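Local atomic coordinates of orotidine 5'-phosphate decarboxylase (Methanocaldococcus jannaschii, PDB entry 4LUI), a protein that probably catalyses the decarboxylation of orotidine 5'-monophosphate to UMP, the last step of de novo UMP biosynthesis, working as a homodimer with a TIM-barrel fold. Residues E152-S166 / I175-G187. Numbering follows the deposited sequence.
Sequences EMAKKLKVDAIVAPS and IKEIAELPVITPG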
ATOM      1  N   GLU B 152      14.568 -10.154 -11.245  1.00 17.39           N
ATOM      2  CA  GLU B 152      16.018 -10.071 -11.109  1.00 17.37           C
ATOM      3  C   GLU B 152      16.383  -9.306  -9.836  1.00 18.18           C
ATOM      4  O   GLU B 152      17.348  -9.666  -9.155  1.00 21.65           O
ATOM      5  CB  GLU B 152      16.671  -9.407 -12.332  1.00 19.91           C
ATOM      6  CG  GLU B 152      16.548 -10.213 -13.613  1.00 25.75           C
ATOM      7  CD  GLU B 152      16.731  -9.374 -14.867  1.00 37.85           C
ATOM      8  OE1 GLU B 152      17.283  -8.255 -14.770  1.00 40.94           O
ATOM      9  OE2 GLU B 152      16.311  -9.842 -15.951  1.00 44.89           O
ATOM     10  N   MET B 153      15.625  -8.265  -9.507  0.50 17.32           N
ATOM     11  CA  MET B 153      15.937  -7.513  -8.299  0.50 17.55           C
ATOM     12  C   MET B 153      15.598  -8.320  -7.045  0.50 15.82           C
ATOM     13  O   MET B 153      16.310  -8.243  -6.042  0.50 17.29           O
ATOM     14  CB  MET B 153      15.233  -6.160  -8.283  0.50 17.94           C
ATOM     15  CG  MET B 153      15.721  -5.262  -7.174  0.50 16.79           C
ATOM     16  SD  MET B 153      14.921  -3.657  -7.196  0.50 23.68           S
ATOM     17  CE  MET B 153      13.218  -4.136  -7.436  0.50 11.95           C
ATOM     18  N   ALA B 154      14.524  -9.098  -7.109  1.00 14.94           N
ATOM     19  CA  ALA B 154      14.165  -9.982  -6.001  1.00 15.44           C
ATOM     20  C   ALA B 154      15.306 -10.973  -5.726  1.00 15.62           C
ATOM     21  O   ALA B 154      15.674 -11.216  -4.572  1.00 16.53           O
ATOM     22  CB  ALA B 154      12.885 -10.731  -6.318  1.00 16.15           C
ATOM     23  N   LYS B 155      15.885 -11.514  -6.794  1.00 14.72           N
ATOM     24  CA  LYS B 155      17.014 -12.434  -6.654  1.00 16.45           C
ATOM     25  C   LYS B 155      18.247 -11.739  -6.071  1.00 17.30           C
ATOM     26  O   LYS B 155      18.906 -12.278  -5.176  1.00 23.50           O
ATOM     27  CB  LYS B 155      17.356 -13.080  -7.999  1.00 18.31           C
ATOM     28  CG  LYS B 155      18.604 -13.962  -7.962  1.00 21.05           C
ATOM     29  CD  LYS B 155      18.729 -14.817  -9.218  1.00 28.84           C
ATOM     30  CE  LYS B 155      18.829 -13.972 -10.469  1.00 41.92           C
ATOM     31  NZ  LYS B 155      18.726 -14.786 -11.725  1.00 46.87           N
ATOM     32  N   LYS B 156      18.549 -10.545  -6.580  1.00 18.79           N
ATOM     33  CA  LYS B 156      19.708  -9.773  -6.123  1.00 19.11           C
ATOM     34  C   LYS B 156      19.619  -9.448  -4.634  1.00 22.04           C
ATOM     35  O   LYS B 156      20.590  -9.630  -3.886  1.00 23.17           O
ATOM     36  CB  LYS B 156      19.825  -8.473  -6.925  1.00 20.72           C
ATOM     37  CG  LYS B 156      20.942  -7.557  -6.463  1.00 18.76           C
ATOM     38  CD  LYS B 156      20.895  -6.221  -7.190  1.00 23.62           C
ATOM     39  CE  LYS B 156      21.990  -5.291  -6.679  1.00 24.44           C
ATOM     40  NZ  LYS B 156      21.972  -3.959  -7.347  1.00 30.21           N
ATOM     41  N   LEU B 157      18.449  -8.979  -4.207  1.00 20.39           N
ATOM     42  CA  LEU B 157      18.243  -8.581  -2.816  1.00 22.01           C
ATOM     43  C   LEU B 157      18.000  -9.758  -1.872  1.00 19.47           C
ATOM     44  O   LEU B 157      17.997  -9.584  -0.655  1.00 21.13           O
ATOM     45  CB  LEU B 157      17.069  -7.603  -2.710  1.00 20.93           C
ATOM     46  CG  LEU B 157      17.230  -6.282  -3.467  1.00 19.52           C
ATOM     47  CD1 LEU B 157      15.970  -5.425  -3.313  1.00 22.21           C
ATOM     48  CD2 LEU B 157      18.468  -5.528  -2.990  1.00 26.52           C
ATOM     49  N   LYS B 158      17.813 -10.950  -2.431  1.00 20.00           N
ATOM     50  CA  LYS B 158      17.582 -12.145  -1.628  1.00 19.23           C
ATOM     51  C   LYS B 158      16.348 -11.993  -0.737  1.00 21.25           C
ATOM     52  O   LYS B 158      16.394 -12.279   0.462  1.00 21.30           O
ATOM     53  CB  LYS B 158      18.803 -12.489  -0.760  1.00 23.54           C
ATOM     54  CG  LYS B 158      20.093 -12.786  -1.512  1.00 30.31           C
ATOM     55  CD  LYS B 158      21.212 -13.066  -0.510  1.00 30.47           C
ATOM     56  CE  LYS B 158      22.594 -13.063  -1.155  1.00 37.25           C
ATOM     57  NZ  LYS B 158      22.758 -14.178  -2.113  1.00 36.43           N
ATOM     58  N   VAL B 159      15.244 -11.530  -1.310  1.00 19.77           N
ATOM     59  CA  VAL B 159      13.998 -11.526  -0.561  1.00 16.97           C
ATOM     60  C   VAL B 159      13.566 -12.978  -0.330  1.00 17.55           C
ATOM     61  O   VAL B 159      14.112 -13.910  -0.933  1.00 20.84           O
ATOM     62  CB  VAL B 159      12.894 -10.719  -1.277  1.00 17.04           C
ATOM     63  CG1 VAL B 159      13.287  -9.244  -1.379  1.00 17.28           C
ATOM     64  CG2 VAL B 159      12.632 -11.282  -2.657  1.00 18.05           C
ATOM     65  N   ASP B 160      12.602 -13.178   0.556  1.00 14.73           N
ATOM     66  CA  ASP B 160      12.203 -14.526   0.944  1.00 16.30           C
ATOM     67  C   ASP B 160      11.329 -15.227  -0.087  1.00 17.80           C
ATOM     68  O   ASP B 160      11.348 -16.460  -0.179  1.00 19.72           O
ATOM     69  CB  ASP B 160      11.498 -14.496   2.299  1.00 15.92           C
ATOM     70  CG  ASP B 160      12.396 -13.997   3.396  1.00 22.59           C
ATOM     71  OD1 ASP B 160      13.077 -14.830   4.030  1.00 29.62           O
ATOM     72  OD2 ASP B 160      12.449 -12.771   3.602  1.00 18.27           O
ATOM     73  N   ALA B 161      10.548 -14.447  -0.834  1.00 15.53           N
ATOM     74  CA  ALA B 161       9.634 -14.999  -1.829  1.00 13.52           C
ATOM     75  C   ALA B 161       9.151 -13.897  -2.751  1.00 16.50           C
ATOM     76  O   ALA B 161       9.331 -12.714  -2.461  1.00 15.76           O
ATOM     77  CB  ALA B 161       8.428 -15.665  -1.152  1.00 15.36           C
ATOM     78  N   ILE B 162       8.524 -14.285  -3.855  1.00 13.00           N
ATOM     79  CA  ILE B 162       7.884 -13.305  -4.729  1.00 13.16           C
ATOM     80  C   ILE B 162       6.418 -13.656  -4.939  1.00 13.20           C
ATOM     81  O   ILE B 162       6.000 -14.819  -4.781  1.00 14.60           O
ATOM     82  CB  ILE B 162       8.590 -13.215  -6.096  1.00 16.89           C
ATOM     83  CG1 ILE B 162       8.600 -14.571  -6.792  1.00 19.21           C
ATOM     84  CG2 ILE B 162      10.019 -12.721  -5.924  1.00 17.38           C
ATOM     85  CD1 ILE B 162       9.147 -14.503  -8.207  1.00 20.28           C
ATOM     86  N   VAL B 163       5.646 -12.636  -5.308  1.00 12.52           N
ATOM     87  CA  VAL B 163       4.236 -12.790  -5.649  1.00 11.74           C
ATOM     88  C   VAL B 163       4.124 -12.549  -7.147  1.00 12.44           C
ATOM     89  O   VAL B 163       4.610 -11.542  -7.648  1.00 14.58           O
ATOM     90  CB  VAL B 163       3.380 -11.751  -4.913  1.00 16.41           C
ATOM     91  CG1 VAL B 163       1.964 -11.739  -5.468  1.00 22.92           C
ATOM     92  CG2 VAL B 163       3.363 -12.040  -3.437  1.00 18.25           C
ATOM     93  N   ALA B 164       3.511 -13.489  -7.856  1.00 13.99           N
ATOM     94  CA  ALA B 164       3.361 -13.390  -9.303  1.00 15.92           C
ATOM     95  C   ALA B 164       2.157 -14.227  -9.732  1.00 17.09           C
ATOM     96  O   ALA B 164       1.729 -15.126  -9.003  1.00 17.06           O
ATOM     97  CB  ALA B 164       4.637 -13.855 -10.010  1.00 18.84           C
ATOM     98  N   PRO B 165       1.576 -13.909 -10.897  1.00 17.08           N
ATOM     99  CA  PRO B 165       0.361 -14.591 -11.352  1.00 15.86           C
ATOM    100  C   PRO B 165       0.593 -15.968 -11.963  1.00 16.91           C
ATOM    101  O   PRO B 165       1.705 -16.291 -12.392  1.00 16.94           O
ATOM    102  CB  PRO B 165      -0.178 -13.649 -12.442  1.00 19.77           C
ATOM    103  CG  PRO B 165       0.498 -12.347 -12.207  1.00 21.44           C
ATOM    104  CD  PRO B 165       1.855 -12.711 -11.708  1.00 19.55           C
ATOM    105  N   SER B 166      -0.488 -16.748 -12.024  1.00 17.24           N
ATOM    106  CA  SER B 166      -0.485 -18.080 -12.616  1.00 16.47           C
ATOM    107  C   SER B 166      -1.409 -18.159 -13.842  1.00 21.16           C
ATOM    108  O   SER B 166      -1.796 -19.249 -14.278  1.00 18.80           O
ATOM    109  CB  SER B 166      -0.935 -19.103 -11.569  1.00 12.98           C
ATOM    110  OG  SER B 166      -2.193 -18.722 -11.016  1.00 15.52           O
ATOM    111  N   ILE B 175       9.242 -17.023 -14.709  1.00 18.71           N
ATOM    112  CA  ILE B 175       9.435 -16.246 -13.493  1.00 17.72           C
ATOM    113  C   ILE B 175      10.266 -17.011 -12.448  1.00 23.21           C
ATOM    114  O   ILE B 175      11.225 -16.474 -11.903  1.00 20.81           O
ATOM    115  CB  ILE B 175       8.076 -15.800 -12.907  1.00 21.78           C
ATOM    116  CG1 ILE B 175       7.370 -14.857 -13.886  1.00 20.70           C
ATOM    117  CG2 ILE B 175       8.263 -15.101 -11.586  1.00 25.16           C
ATOM    118  CD1 ILE B 175       5.887 -14.694 -13.595  1.00 19.72           C
ATOM    119  N   LYS B 176       9.905 -18.266 -12.184  1.00 26.19           N
ATOM    120  CA  LYS B 176      10.650 -19.083 -11.232  1.00 28.67           C
ATOM    121  C   LYS B 176      12.099 -19.236 -11.653  1.00 29.48           C
ATOM    122  O   LYS B 176      13.002 -19.255 -10.813  1.00 35.62           O
ATOM    123  CB  LYS B 176      10.019 -20.471 -11.076  1.00 33.17           C
ATOM    124  CG  LYS B 176       8.879 -20.528 -10.084  1.00 38.85           C
ATOM    125  CD  LYS B 176       8.307 -21.934  -9.954  1.00 39.45           C
ATOM    126  CE  LYS B 176       9.343 -22.932  -9.462  1.00 34.93           C
ATOM    127  NZ  LYS B 176       9.556 -22.866  -7.992  1.00 33.77           N
ATOM    128  N   GLU B 177      12.329 -19.348 -12.959  1.00 22.77           N
ATOM    129  CA  GLU B 177      13.671 -19.617 -13.452  1.00 23.86           C
ATOM    130  C   GLU B 177      14.584 -18.398 -13.362  1.00 25.71           C
ATOM    131  O   GLU B 177      15.787 -18.539 -13.190  1.00 28.02           O
ATOM    132  CB  GLU B 177      13.627 -20.209 -14.863  1.00 27.47           C
ATOM    133  CG  GLU B 177      13.000 -21.611 -14.874  1.00 38.63           C
ATOM    134  CD  GLU B 177      13.080 -22.304 -16.221  1.00 51.49           C
ATOM    135  OE1 GLU B 177      13.516 -21.665 -17.201  1.00 57.14           O
ATOM    136  OE2 GLU B 177      12.711 -23.495 -16.295  1.00 51.75           O
ATOM    137  N   ILE B 178      14.002 -17.204 -13.437  1.00 22.53           N
ATOM    138  CA  ILE B 178      14.771 -15.978 -13.249  1.00 21.44           C
ATOM    139  C   ILE B 178      14.999 -15.683 -11.760  1.00 20.74           C
ATOM    140  O   ILE B 178      16.131 -15.457 -11.343  1.00 28.33           O
ATOM    141  CB  ILE B 178      14.056 -14.769 -13.882  1.00 19.95           C
ATOM    142  CG1 ILE B 178      14.005 -14.900 -15.403  1.00 22.51           C
ATOM    143  CG2 ILE B 178      14.735 -13.477 -13.482  1.00 22.41           C
ATOM    144  CD1 ILE B 178      12.972 -13.965 -16.044  1.00 24.20           C
ATOM    145  N   ALA B 179      13.931 -15.685 -10.970  1.00 21.92           N
ATOM    146  CA  ALA B 179      14.039 -15.346  -9.550  1.00 19.14           C
ATOM    147  C   ALA B 179      14.771 -16.415  -8.727  1.00 21.15           C
ATOM    148  O   ALA B 179      15.562 -16.083  -7.845  1.00 23.44           O
ATOM    149  CB  ALA B 179      12.664 -15.061  -8.957  1.00 22.49           C
ATOM    150  N   GLU B 180      14.507 -17.689  -9.021  1.00 18.98           N
ATOM    151  CA  GLU B 180      15.038 -18.811  -8.233  1.00 21.91           C
ATOM    152  C   GLU B 180      14.681 -18.665  -6.748  1.00 19.02           C
ATOM    153  O   GLU B 180      15.455 -19.024  -5.865  1.00 20.10           O
ATOM    154  CB  GLU B 180      16.555 -18.974  -8.435  1.00 25.23           C
ATOM    155  CG  GLU B 180      16.949 -19.181  -9.889  1.00 27.69           C
ATOM    156  CD  GLU B 180      18.428 -19.488 -10.070  1.00 38.90           C
ATOM    157  OE1 GLU B 180      19.196 -19.322  -9.102  1.00 37.48           O
ATOM    158  OE2 GLU B 180      18.821 -19.899 -11.182  1.00 41.49           O
ATOM    159  N   LEU B 181      13.493 -18.136  -6.491  1.00 17.94           N
ATOM    160  CA  LEU B 181      12.981 -17.930  -5.149  1.00 20.44           C
ATOM    161  C   LEU B 181      11.608 -18.576  -5.055  1.00 23.41           C
ATOM    162  O   LEU B 181      10.956 -18.798  -6.082  1.00 20.09           O
ATOM    163  CB  LEU B 181      12.821 -16.427  -4.880  1.00 18.18           C
ATOM    164  CG  LEU B 181      14.134 -15.663  -4.735  1.00 17.49           C
ATOM    165  CD1 LEU B 181      13.881 -14.175  -4.780  1.00 23.35           C
ATOM    166  CD2 LEU B 181      14.825 -16.060  -3.436  1.00 21.37           C
ATOM    167  N   PRO B 182      11.151 -18.860  -3.825  1.00 15.37           N
ATOM    168  CA  PRO B 182       9.755 -19.275  -3.650  1.00 17.62           C
ATOM    169  C   PRO B 182       8.771 -18.283  -4.272  1.00 16.04           C
ATOM    170  O   PRO B 182       8.987 -17.065  -4.222  1.00 15.47           O
ATOM    171  CB  PRO B 182       9.590 -19.290  -2.129  1.00 18.73           C
ATOM    172  CG  PRO B 182      10.962 -19.637  -1.631  1.00 16.60           C
ATOM    173  CD  PRO B 182      11.887 -18.878  -2.549  1.00 15.46           C
ATOM    174  N   VAL B 183       7.702 -18.816  -4.854  1.00 14.43           N
ATOM    175  CA  VAL B 183       6.673 -18.007  -5.478  1.00 13.42           C
ATOM    176  C   VAL B 183       5.368 -18.251  -4.749  1.00 13.18           C
ATOM    177  O   VAL B 183       5.077 -19.387  -4.332  1.00 15.74           O
ATOM    178  CB  VAL B 183       6.494 -18.387  -6.959  1.00 17.56           C
ATOM    179  CG1 VAL B 183       5.466 -17.484  -7.618  1.00 26.45           C
ATOM    180  CG2 VAL B 183       7.814 -18.267  -7.682  1.00 20.85           C
ATOM    181  N   ILE B 184       4.611 -17.171  -4.582  1.00 13.62           N
ATOM    182  CA  ILE B 184       3.263 -17.184  -4.030  1.00 13.80           C
ATOM    183  C   ILE B 184       2.333 -16.785  -5.182  1.00 11.94           C
ATOM    184  O   ILE B 184       2.464 -15.693  -5.742  1.00 15.27           O
ATOM    185  CB  ILE B 184       3.161 -16.167  -2.894  1.00 15.36           C
ATOM    186  CG1 ILE B 184       4.119 -16.565  -1.760  1.00 18.55           C
ATOM    187  CG2 ILE B 184       1.741 -16.062  -2.386  1.00 15.62           C
ATOM    188  CD1 ILE B 184       4.470 -15.406  -0.820  1.00 18.82           C
ATOM    189  N   THR B 185       1.427 -17.681  -5.558  1.00 11.23           N
ATOM    190  CA  THR B 185       0.651 -17.505  -6.785  1.00 11.63           C
ATOM    191  C   THR B 185      -0.755 -18.098  -6.627  1.00 11.30           C
ATOM    192  O   THR B 185      -0.959 -19.010  -5.829  1.00 13.25           O
ATOM    193  CB  THR B 185       1.395 -18.163  -7.975  1.00 15.46           C
ATOM    194  OG1 THR B 185       0.830 -17.717  -9.213  1.00 15.30           O
ATOM    195  CG2 THR B 185       1.325 -19.682  -7.913  1.00 14.18           C
ATOM    196  N   PRO B 186      -1.746 -17.583  -7.369  1.00 13.39           N
ATOM    197  CA  PRO B 186      -3.073 -18.191  -7.189  1.00 15.22           C
ATOM    198  C   PRO B 186      -3.118 -19.644  -7.630  1.00 16.18           C
ATOM    199  O   PRO B 186      -2.553 -19.994  -8.665  1.00 15.06           O
ATOM    200  CB  PRO B 186      -3.967 -17.347  -8.104  1.00 15.59           C
ATOM    201  CG  PRO B 186      -3.279 -16.034  -8.169  1.00 14.31           C
ATOM    202  CD  PRO B 186      -1.808 -16.366  -8.196  1.00 15.01           C
ATOM    203  N   GLY B 187      -3.807 -20.479  -6.859  1.00 12.93           N
ATOM    204  CA  GLY B 187      -3.892 -21.894  -7.166  1.00 14.04           C
ATOM    205  C   GLY B 187      -5.203 -22.247  -7.836  1.00 16.81           C
ATOM    206  O   GLY B 187      -5.387 -23.368  -8.319  1.00 19.75           O
TER
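Ile162 reaches outward from its strand into helix 169-179, its CD1 lying 3.5 Å from Ile175 CG2 and 3.6 Å from Ala179 CB. With CG1 placed between the backbone N and the carbonyl carbon (chi1 58°), the chain extends straight on to that methyl, while its side chain crosses that of Val183 obliquely, CG1 against CG2. Ala164 CB, on the same face, meets Ile175 CD1. Leu181 covers the side nearer the first helix: its CD1 packs on Ala154 CB and, at about a right angle, on Val159 CG2. Lys155 runs past the end of helix 169-179; a bend at chi3 (60°) brings NZ into the carbonyl plane of Ile178 O, 2.7 Å away, a bond to a helix-end carbonyl.

On the barrel side of these side chains, the strands pair in parallel. Ile162 takes Pro182 O through its N and gives its O to Ile184 N at 2.7 Å; Ala164 N then bonds to Ile184 O. Beyond the pairing, hydroxyls take over: Thr185 OG1 donates to Ala164 O (2.8 Å), and Ser166 OG to Pro186 O (2.7 Å), both tilted from the carbonyl plane. Pro186, at the end of strand 183-186, is among the residues predicted to bind the substrate.

Val163 and Ile184 face the barrel interior beside Ile129. This is one beta-alpha-beta unit of the TIM barrel: strand 161-163 lies between 127-131 and 183-186, helix 169-179 covers the outside, and helix 147-157 packs alongside it.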